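Side-chain contact in dehydrogenase (Chromobacterium violaceum, PDB 3Q2I), which probably uses NAD to oxidise the 3'-hydroxyl of UDP-GlcNAcA, a step toward the 2,3-diacetamido-2,3-dideoxymannuronic acid sugar: residues L144-A147 with M148-K151. Sequence-based numbering, arbitrary orientation.
Sequences LKRA and MQEK
The amide of Gln149 lies with one face against the preceding turn of its own helix, and no atom of the two segments meets its other face. Over the covered face stands Lys145 CG, 3.9 Å from Gln149 CD, with the carbonyl oxygen of Lys145 beside it; Lys145 CE comes in obliquely toward the nitrogen corner, 3.3 Å from Gln149 NE2. The two side chains cross at about a right angle. At the oxygen corner Arg146 CG makes a looser approach, 4.2 Å from Gln149 OE1, and the guanidinium is turned 49° out of the amide plane. Lys145 keeps CG beside its carbonyl carbon (chi1 -179°) and bends at chi2, which sends its methylenes past the amide to an ammonium bonded to Trp201 O. Arg146 likewise spends its charge elsewhere, in a salt bridge to Glu288. The backbone beneath is a worked example of a helix ending: Gln149 N gives Lys145 O a nearly straight bond of 2.8 Å, while Glu150 CG presses within 3.0 Å of Arg146 O. Lys151, with positive phi, closes the helix in a Schellman motif, its N bonding to Met148 O at 2.9 Å. Leu144 and Met148 line another side of helix 139-149, packing on strand 252-259 of the mixed sheet and on helix 193-203; Leu144 also reaches strand 262-267.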
ATOM      1  N   LEU A 144     -10.611  39.575   8.624  1.00 25.97           N
ATOM      2  CA  LEU A 144      -9.705  38.533   8.160  1.00 25.87           C
ATOM      3  C   LEU A 144      -9.901  38.316   6.666  1.00 22.94           C
ATOM      4  O   LEU A 144      -8.927  38.285   5.912  1.00 24.82           O
ATOM      5  CB  LEU A 144     -10.009  37.201   8.873  1.00 24.57           C
ATOM      6  CG  LEU A 144      -9.292  36.936  10.193  1.00 29.87           C
ATOM      7  CD1 LEU A 144      -9.790  35.645  10.823  1.00 30.06           C
ATOM      8  CD2 LEU A 144      -7.778  36.953  10.018  1.00 33.75           C
ATOM      9  N   LYS A 145     -11.144  38.122   6.237  1.00 25.49           N
ATOM     10  CA  LYS A 145     -11.355  37.892   4.811  1.00 25.86           C
ATOM     11  C   LYS A 145     -10.830  39.056   3.953  1.00 25.91           C
ATOM     12  O   LYS A 145     -10.189  38.869   2.907  1.00 26.60           O
ATOM     13  CB  LYS A 145     -12.824  37.601   4.512  1.00 25.67           C
ATOM     14  CG  LYS A 145     -13.100  37.338   3.028  1.00 26.88           C
ATOM     15  CD  LYS A 145     -12.512  36.009   2.499  1.00 26.06           C
ATOM     16  CE  LYS A 145     -12.989  35.701   1.066  1.00 26.95           C
ATOM     17  NZ  LYS A 145     -12.402  34.460   0.466  1.00 30.61           N
ATOM     18  N   ARG A 146     -11.129  40.272   4.400  1.00 26.58           N
ATOM     19  CA  ARG A 146     -10.615  41.447   3.712  1.00 28.69           C
ATOM     20  C   ARG A 146      -9.090  41.481   3.658  1.00 29.77           C
ATOM     21  O   ARG A 146      -8.487  41.769   2.611  1.00 29.74           O
ATOM     22  CB  ARG A 146     -11.238  42.707   4.325  1.00 28.85           C
ATOM     23  CG  ARG A 146     -12.666  42.906   3.867  1.00 28.56           C
ATOM     24  CD  ARG A 146     -13.423  43.977   4.672  1.00 34.16           C
ATOM     25  NE  ARG A 146     -12.744  45.276   4.666  1.00 38.56           N
ATOM     26  CZ  ARG A 146     -12.850  46.181   5.636  1.00 39.50           C
ATOM     27  NH1 ARG A 146     -13.608  45.951   6.698  1.00 41.33           N
ATOM     28  NH2 ARG A 146     -12.185  47.327   5.553  1.00 43.85           N
ATOM     29  N   ALA A 147      -8.440  41.155   4.776  1.00 30.63           N
ATOM     30  CA  ALA A 147      -6.987  41.125   4.771  1.00 29.31           C
ATOM     31  C   ALA A 147      -6.472  40.124   3.748  1.00 28.49           C
ATOM     32  O   ALA A 147      -5.511  40.401   3.053  1.00 27.12           O
ATOM     33  CB  ALA A 147      -6.429  40.855   6.175  1.00 28.99           C
ATOM     34  N   MET A 148      -7.128  38.970   3.659  1.00 31.51           N
ATOM     35  CA  MET A 148      -6.770  37.934   2.696  1.00 31.61           C
ATOM     36  C   MET A 148      -6.954  38.452   1.273  1.00 32.42           C
ATOM     37  O   MET A 148      -6.035  38.359   0.467  1.00 31.85           O
ATOM     38  CB  MET A 148      -7.641  36.689   2.864  1.00 32.80           C
ATOM     39  CG  MET A 148      -7.134  35.725   3.902  1.00 35.04           C
ATOM     40  SD  MET A 148      -5.360  35.414   3.742  1.00 38.16           S
ATOM     41  CE  MET A 148      -5.061  34.871   5.394  1.00 41.61           C
ATOM     42  N   GLN A 149      -8.140  38.976   0.964  1.00 31.78           N
ATOM     43  CA  GLN A 149      -8.398  39.532  -0.384  1.00 33.04           C
ATOM     44  C   GLN A 149      -7.390  40.604  -0.810  1.00 32.60           C
ATOM     45  O   GLN A 149      -7.040  40.706  -1.986  1.00 37.03           O
ATOM     46  CB  GLN A 149      -9.825  40.094  -0.477  1.00 32.47           C
ATOM     47  CG  GLN A 149     -10.898  39.008  -0.492  1.00 34.46           C
ATOM     48  CD  GLN A 149     -12.289  39.515  -0.128  1.00 36.80           C
ATOM     49  OE1 GLN A 149     -12.457  40.638   0.350  1.00 45.06           O
ATOM     50  NE2 GLN A 149     -13.295  38.701  -0.390  1.00 36.97           N
ATOM     51  N   GLU A 150      -6.925  41.415   0.129  1.00 34.79           N
ATOM     52  CA  GLU A 150      -5.917  42.424  -0.180  1.00 34.76           C
ATOM     53  C   GLU A 150      -4.490  41.879  -0.262  1.00 36.02           C
ATOM     54  O   GLU A 150      -3.571  42.630  -0.551  1.00 35.97           O
ATOM     55  CB  GLU A 150      -5.977  43.553   0.850  1.00 37.07           C
ATOM     56  CG  GLU A 150      -7.363  44.105   1.052  1.00 41.99           C
ATOM     57  CD  GLU A 150      -7.500  45.426   0.339  1.00 52.68           C
ATOM     58  OE1 GLU A 150      -7.516  46.466   1.040  1.00 57.37           O
ATOM     59  OE2 GLU A 150      -7.508  45.406  -0.916  1.00 48.34           O
ATOM     60  N   LYS A 151      -4.301  40.590   0.013  1.00 34.17           N
ATOM     61  CA  LYS A 151      -2.964  39.983   0.091  1.00 33.24           C
ATOM     62  C   LYS A 151      -2.056  40.588   1.159  1.00 30.06           C
ATOM     63  O   LYS A 151      -0.846  40.686   0.977  1.00 29.57           O
ATOM     64  CB  LYS A 151      -2.287  39.993  -1.283  1.00 34.86           C
ATOM     65  CG  LYS A 151      -3.289  39.791  -2.397  1.00 36.28           C
ATOM     66  CD  LYS A 151      -2.633  39.517  -3.743  1.00 45.13           C
ATOM     67  CE  LYS A 151      -3.517  38.587  -4.572  1.00 49.43           C
ATOM     68  NZ  LYS A 151      -2.705  37.492  -5.198  1.00 56.40           N
TER